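Long-range contacts in Exo-1,5-alpha-l-arabinofuranobiosidase (Gibberella zeae, PDB 2YDT), which probably releases arabinobiose units from the ends of 1,5-alpha-linked L-arabinan chains: residues 281-286 against 333-338; 317-322 against 355-360. One frame throughout, in Å; residues are numbered along the deposited sequence.

Contact 1 (281-286 against 333-338)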
loop_
_atom_site.group_PDB
_atom_site.type_symbol
_atom_site.label_atom_id
_atom_site.label_comp_id
_atom_site.label_asym_id
_atom_site.label_seq_id
_atom_site.Cartn_x
_atom_site.Cartn_y
_atom_site.Cartn_z
ATOM N N THR A 281 12.116 8.127 -6.004
ATOM C CA THR A 281 13.542 7.985 -5.734
ATOM C C THR A 281 14.298 9.201 -6.298
ATOM O O THR A 281 13.892 9.707 -7.333
ATOM C CB THR A 281 14.111 6.690 -6.375
ATOM O OG1 THR A 281 15.537 6.744 -6.282
ATOM C CG2 THR A 281 13.674 6.483 -7.822
ATOM N N PRO A 282 15.392 9.606 -5.633
ATOM C CA PRO A 282 16.268 10.671 -6.181
ATOM C C PRO A 282 16.999 10.277 -7.469
ATOM O O PRO A 282 17.522 11.175 -8.171
ATOM C CB PRO A 282 17.288 10.938 -5.068
ATOM C CG PRO A 282 17.021 10.035 -4.002
ATOM C CD PRO A 282 15.821 9.186 -4.293
ATOM N N TYR A 283 17.015 8.987 -7.813
ATOM C CA TYR A 283 17.630 8.541 -9.069
ATOM C C TYR A 283 17.047 9.299 -10.272
ATOM O O TYR A 283 15.842 9.503 -10.374
ATOM C CB TYR A 283 17.459 7.027 -9.286
ATOM C CG TYR A 283 17.894 6.631 -10.688
ATOM C CD1 TYR A 283 19.241 6.417 -10.956
ATOM C CD2 TYR A 283 16.982 6.565 -11.750
ATOM C CE1 TYR A 283 19.667 6.126 -12.246
ATOM C CE2 TYR A 283 17.404 6.275 -13.041
ATOM C CZ TYR A 283 18.753 6.050 -13.265
ATOM O OH TYR A 283 19.209 5.762 -14.538
ATOM N N GLY A 284 17.918 9.705 -11.202
ATOM C CA GLY A 284 17.489 10.095 -12.527
ATOM C C GLY A 284 17.587 11.568 -12.846
ATOM O O GLY A 284 17.046 12.010 -13.833
ATOM N N GLY A 285 18.224 12.346 -11.996
ATOM C CA GLY A 285 18.305 13.789 -12.255
ATOM C C GLY A 285 17.644 14.605 -11.169
ATOM O O GLY A 285 17.232 14.086 -10.124
ATOM N N LYS A 286 17.565 15.914 -11.392
ATOM C CA LYS A 286 17.114 16.814 -10.351
ATOM C C LYS A 286 15.688 16.527 -9.889
ATOM O O LYS A 286 15.402 16.685 -8.697
ATOM C CB LYS A 286 17.235 18.282 -10.806
ATOM C CG LYS A 286 16.397 18.661 -12.028
ATOM C CD LYS A 286 16.258 20.189 -12.182
ATOM C CE LYS A 286 15.222 20.800 -11.194
ATOM N NZ LYS A 286 15.858 21.269 -9.911
ATOM N N ASP A 333 21.255 3.378 -2.179
ATOM C CA ASP A 333 21.423 3.327 -3.633
ATOM C C ASP A 333 20.087 3.542 -4.301
ATOM O O ASP A 333 19.348 2.600 -4.583
ATOM C CB ASP A 333 22.086 2.032 -4.107
ATOM C CG ASP A 333 22.466 2.089 -5.613
ATOM O OD1 ASP A 333 22.020 3.027 -6.336
ATOM O OD2 ASP A 333 23.224 1.192 -6.074
ATOM N N PRO A 334 19.766 4.793 -4.574
ATOM C CA PRO A 334 18.512 5.193 -5.194
ATOM C C PRO A 334 18.225 4.550 -6.565
ATOM O O PRO A 334 17.096 4.593 -7.022
ATOM C CB PRO A 334 18.684 6.696 -5.355
ATOM C CG PRO A 334 19.636 7.082 -4.287
ATOM C CD PRO A 334 20.584 5.965 -4.193
ATOM N N ASP A 335 19.241 3.985 -7.226
ATOM C CA ASP A 335 19.038 3.252 -8.484
ATOM C C ASP A 335 18.325 1.911 -8.253
ATOM O O ASP A 335 17.684 1.414 -9.147
ATOM C CB ASP A 335 20.409 2.995 -9.129
ATOM C CG ASP A 335 20.329 2.551 -10.569
ATOM O OD1 ASP A 335 19.316 2.727 -11.266
ATOM O OD2 ASP A 335 21.363 2.026 -11.051
ATOM N N LEU A 336 18.425 1.362 -7.056
ATOM C CA LEU A 336 17.840 0.040 -6.770
ATOM C C LEU A 336 16.351 0.173 -6.423
ATOM O O LEU A 336 15.956 1.054 -5.618
ATOM C CB LEU A 336 18.568 -0.638 -5.614
ATOM C CG LEU A 336 20.013 -1.101 -5.884
ATOM C CD1 LEU A 336 20.637 -1.682 -4.565
ATOM C CD2 LEU A 336 20.032 -2.081 -7.037
ATOM N N LEU A 337 15.554 -0.720 -6.991
ATOM C CA LEU A 337 14.117 -0.732 -6.760
ATOM C C LEU A 337 13.673 -2.167 -6.459
ATOM O O LEU A 337 13.868 -3.060 -7.281
ATOM C CB LEU A 337 13.380 -0.207 -7.983
ATOM C CG LEU A 337 11.836 -0.216 -7.933
ATOM C CD1 LEU A 337 11.285 0.943 -7.046
ATOM C CD2 LEU A 337 11.247 -0.125 -9.335
ATOM N N MET A 338 13.032 -2.365 -5.297
ATOM C CA MET A 338 12.408 -3.676 -5.002
ATOM C C MET A 338 10.953 -3.639 -5.427
ATOM O O MET A 338 10.252 -2.626 -5.206
ATOM C CB MET A 338 12.516 -4.003 -3.502
ATOM C CG MET A 338 11.698 -5.207 -3.088
ATOM S SD MET A 338 11.951 -5.620 -1.311
ATOM C CE MET A 338 13.318 -6.597 -1.563
#
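Thr281 grips the turn at 333-336 through its hydroxyl, which donates to the backbone carbonyl of Pro334 (OG1 to O, 2.8 Å). The donor comes in well off the C=O direction, at 117°, and tilted 26° from the carbonyl plane. Thr281 OG1 in turn accepts an almost straight bond from Tyr283 N (3.1 Å), an ST turn, so one hydroxyl both ties back its own loop and reaches across. Packing is closest here: Tyr283 CB sits 3.3 Å from Pro334 O, and Pro334 CB presses on Thr281 OG1 at the same distance. The fold is a six-bladed beta-propeller, and the contact joins neighbouring blades: 281-286 follows strand 277-281 of one blade, while 333-338 turns from strand 326-330 into strand 336-341 of the next. That corner is a type I turn, closed by Leu336 N on Asp333 O and reinforced by an Asx turn in which Asp335 N meets Asp333 OD1 from above its carboxylate plane. The Tyr283 and Asp335 side chains leave their backbones alongside one another, each with CG anti to the backbone N. Ring and carboxylate lie nearly parallel, 14° apart; Asp335 OD1 hovers over one ring face toward the rim, 3.6 Å from Tyr283 CE1. The carboxylate's charge is probably balanced by Arg360, whose NH1 makes a salt bridge to Asp335 OD2; Ser362 OG hydrogen-bonds the same oxygen. The short helix 361-364 touches both side chains through Leu361. On the solvent side the fit is looser: exposed Pro282 meets partly exposed Pro334 at about a right angle, with only apolar carbons in touch, Pro282 CD to Pro334 CB being 3.9 Å.

Contact 2 (317-322 against 355-360). With SO4 (sulfate ion), chain D.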
loop_
_atom_site.group_PDB
_atom_site.type_symbol
_atom_site.label_atom_id
_atom_site.label_comp_id
_atom_site.label_asym_id
_atom_site.label_seq_id
_atom_site.Cartn_x
_atom_site.Cartn_y
_atom_site.Cartn_z
ATOM N N VAL A 317 9.719 -5.367 -16.345
ATOM C CA VAL A 317 10.537 -5.834 -15.242
ATOM C C VAL A 317 10.283 -7.334 -15.063
ATOM O O VAL A 317 9.286 -7.834 -15.578
ATOM C CB VAL A 317 10.184 -5.085 -13.905
ATOM C CG1 VAL A 317 10.564 -3.573 -13.977
ATOM C CG2 VAL A 317 8.718 -5.301 -13.548
ATOM N N PRO A 318 11.156 -8.038 -14.336
ATOM C CA PRO A 318 10.957 -9.483 -14.245
ATOM C C PRO A 318 9.940 -9.986 -13.230
ATOM O O PRO A 318 9.620 -11.175 -13.217
ATOM C CB PRO A 318 12.326 -10.013 -13.869
ATOM C CG PRO A 318 13.068 -8.881 -13.329
ATOM C CD PRO A 318 12.481 -7.631 -13.843
ATOM N N GLN A 319 9.474 -9.091 -12.364
ATOM C CA GLN A 319 8.536 -9.480 -11.319
ATOM C C GLN A 319 7.134 -9.566 -11.914
ATOM O O GLN A 319 6.704 -8.697 -12.667
ATOM C CB GLN A 319 8.594 -8.447 -10.192
ATOM C CG GLN A 319 7.691 -8.792 -9.002
ATOM C CD GLN A 319 8.210 -9.940 -8.174
ATOM O OE1 GLN A 319 9.396 -10.359 -8.250
ATOM N NE2 GLN A 319 7.320 -10.477 -7.350
ATOM N N PRO A 320 6.381 -10.665 -11.613
ATOM C CA PRO A 320 5.073 -10.816 -12.202
ATOM C C PRO A 320 3.993 -9.836 -11.711
ATOM O O PRO A 320 4.151 -9.179 -10.679
ATOM C CB PRO A 320 4.703 -12.256 -11.830
ATOM C CG PRO A 320 5.443 -12.541 -10.632
ATOM C CD PRO A 320 6.753 -11.813 -10.782
ATOM N N THR A 321 2.900 -9.784 -12.456
ATOM C CA THR A 321 1.702 -9.034 -12.069
ATOM C C THR A 321 1.136 -9.585 -10.766
ATOM O O THR A 321 1.038 -10.814 -10.568
ATOM C CB THR A 321 0.665 -9.130 -13.144
ATOM O OG1 THR A 321 1.211 -8.548 -14.353
ATOM C CG2 THR A 321 -0.634 -8.425 -12.737
ATOM N N ALA A 322 0.778 -8.665 -9.866
ATOM C CA ALA A 322 0.141 -9.044 -8.610
ATOM C C ALA A 322 -0.797 -7.932 -8.136
ATOM O O ALA A 322 -0.551 -6.739 -8.367
ATOM C CB ALA A 322 1.179 -9.365 -7.533
ATOM N N SER A 355 6.800 -13.038 -3.159
ATOM C CA SER A 355 8.115 -13.015 -3.772
ATOM C C SER A 355 8.534 -11.585 -4.088
ATOM O O SER A 355 7.731 -10.662 -3.975
ATOM C CB SER A 355 8.116 -13.824 -5.064
ATOM O OG SER A 355 7.342 -13.209 -6.090
ATOM N N ALA A 356 9.800 -11.397 -4.489
ATOM C CA ALA A 356 10.274 -10.044 -4.826
ATOM C C ALA A 356 11.400 -10.131 -5.839
ATOM O O ALA A 356 12.056 -11.173 -5.970
ATOM C CB ALA A 356 10.748 -9.294 -3.596
ATOM N N SER A 357 11.615 -9.010 -6.516
ATOM C CA SER A 357 12.792 -8.790 -7.353
ATOM C C SER A 357 13.409 -7.444 -6.968
ATOM O O SER A 357 12.698 -6.544 -6.525
ATOM C CB SER A 357 12.373 -8.720 -8.818
ATOM O OG SER A 357 11.793 -9.920 -9.293
ATOM N N VAL A 358 14.726 -7.291 -7.171
ATOM C CA VAL A 358 15.377 -5.999 -7.060
ATOM C C VAL A 358 16.018 -5.737 -8.421
ATOM O O VAL A 358 16.786 -6.573 -8.905
ATOM C CB VAL A 358 16.406 -5.932 -5.941
ATOM C CG1 VAL A 358 17.276 -4.653 -6.074
ATOM C CG2 VAL A 358 15.707 -6.006 -4.587
ATOM N N VAL A 359 15.653 -4.625 -9.017
ATOM C CA VAL A 359 16.143 -4.177 -10.347
ATOM C C VAL A 359 16.857 -2.841 -10.197
ATOM O O VAL A 359 16.743 -2.164 -9.181
ATOM C CB VAL A 359 15.014 -4.016 -11.345
ATOM C CG1 VAL A 359 14.248 -5.326 -11.509
ATOM C CG2 VAL A 359 14.054 -2.851 -10.952
ATOM N N ARG A 360 17.665 -2.473 -11.201
ATOM C CA ARG A 360 18.234 -1.156 -11.301
ATOM C C ARG A 360 17.491 -0.344 -12.360
ATOM O O ARG A 360 17.338 -0.779 -13.502
ATOM C CB ARG A 360 19.740 -1.243 -11.725
ATOM C CG ARG A 360 20.653 -1.526 -10.622
ATOM C CD ARG A 360 22.150 -1.391 -11.035
ATOM N NE ARG A 360 22.920 -1.825 -9.894
ATOM C CZ ARG A 360 23.170 -1.077 -8.827
ATOM N NH1 ARG A 360 22.823 0.198 -8.792
ATOM N NH2 ARG A 360 23.816 -1.596 -7.820
HETATM S S SO4 D . 24.216 -5.314 -9.322
HETATM O O1 SO4 D . 24.252 -4.611 -8.056
HETATM O O2 SO4 D . 23.555 -4.555 -10.351
HETATM O O3 SO4 D . 25.600 -5.680 -9.626
HETATM O O4 SO4 D . 23.565 -6.618 -9.207
#
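Gln319 reaches over strand 354-360 from the loop before strand 326-330 and lays its amide across the backbone between Ser355 and Ser357. Its CG is anti to the backbone N (chi1 -177°) and the chain then bends at chi2 (72°), which brings both ends of the amide to the two serines facing the loop. Ser357 OG donates to Gln319 OE1 (2.7 Å), in the carbonyl plane at a C=O...donor angle of 145°. At the other end Gln319 NE2 donates to Ser355 OG (3.0 Å), which lies somewhat out of the amide plane. With donor and acceptor each engaged, the rotation of the buried amide is fixed. Gln319 OE1 also passes 3.1 Å from Ala356 C, while Gln319 CB rests on Ser357 OG at 3.6 Å. This last blade of the propeller is completed by both ends of the chain, the Velcro closure of beta-propellers: strand 11-17 pairs along the outside of 354-360. Asn13 from that strand bonds Ser357 OG through its backbone N and Pro318 O through its side chain, so the serine links loop, strand and N-terminal strand. Further along, Pro318 and Val359 run alongside each other but antiparallel, Pro318 CD lying 3.7 Å from Val359 CG1. At the strand's end Arg360 stretches away from the loop, extended from CG to NE, to hold a sulfate, probably from the crystallisation liquor, at its guanidinium edge: NE to O2 is 2.8 Å and NH2 to O1 3.1 Å. Lys9 N and Thr10 OG1 bind the same ion.

In the fold
Contacts 1 and 2 lie with their centres about 16 Å apart and share the last propeller blade, where strands 336-341 and 354-360 are antiparallel neighbours; Leu337 N to Val359 O, 2.9 Å, is a probable hydrogen bond between them. A salt bridge of the same length, Asp333 OD2 to Arg360 NH1, ties the turn of contact 1 to the end of the strand in contact 2. Strand 326-330 lies between the two in the chain: the loop 317-322 leads into Tyr323, which lines the iminosugar pocket, whereas the turn of contact 1 follows the strand's far end. There the side chain of Asp335 is about 8 Å from a bound manganese ion.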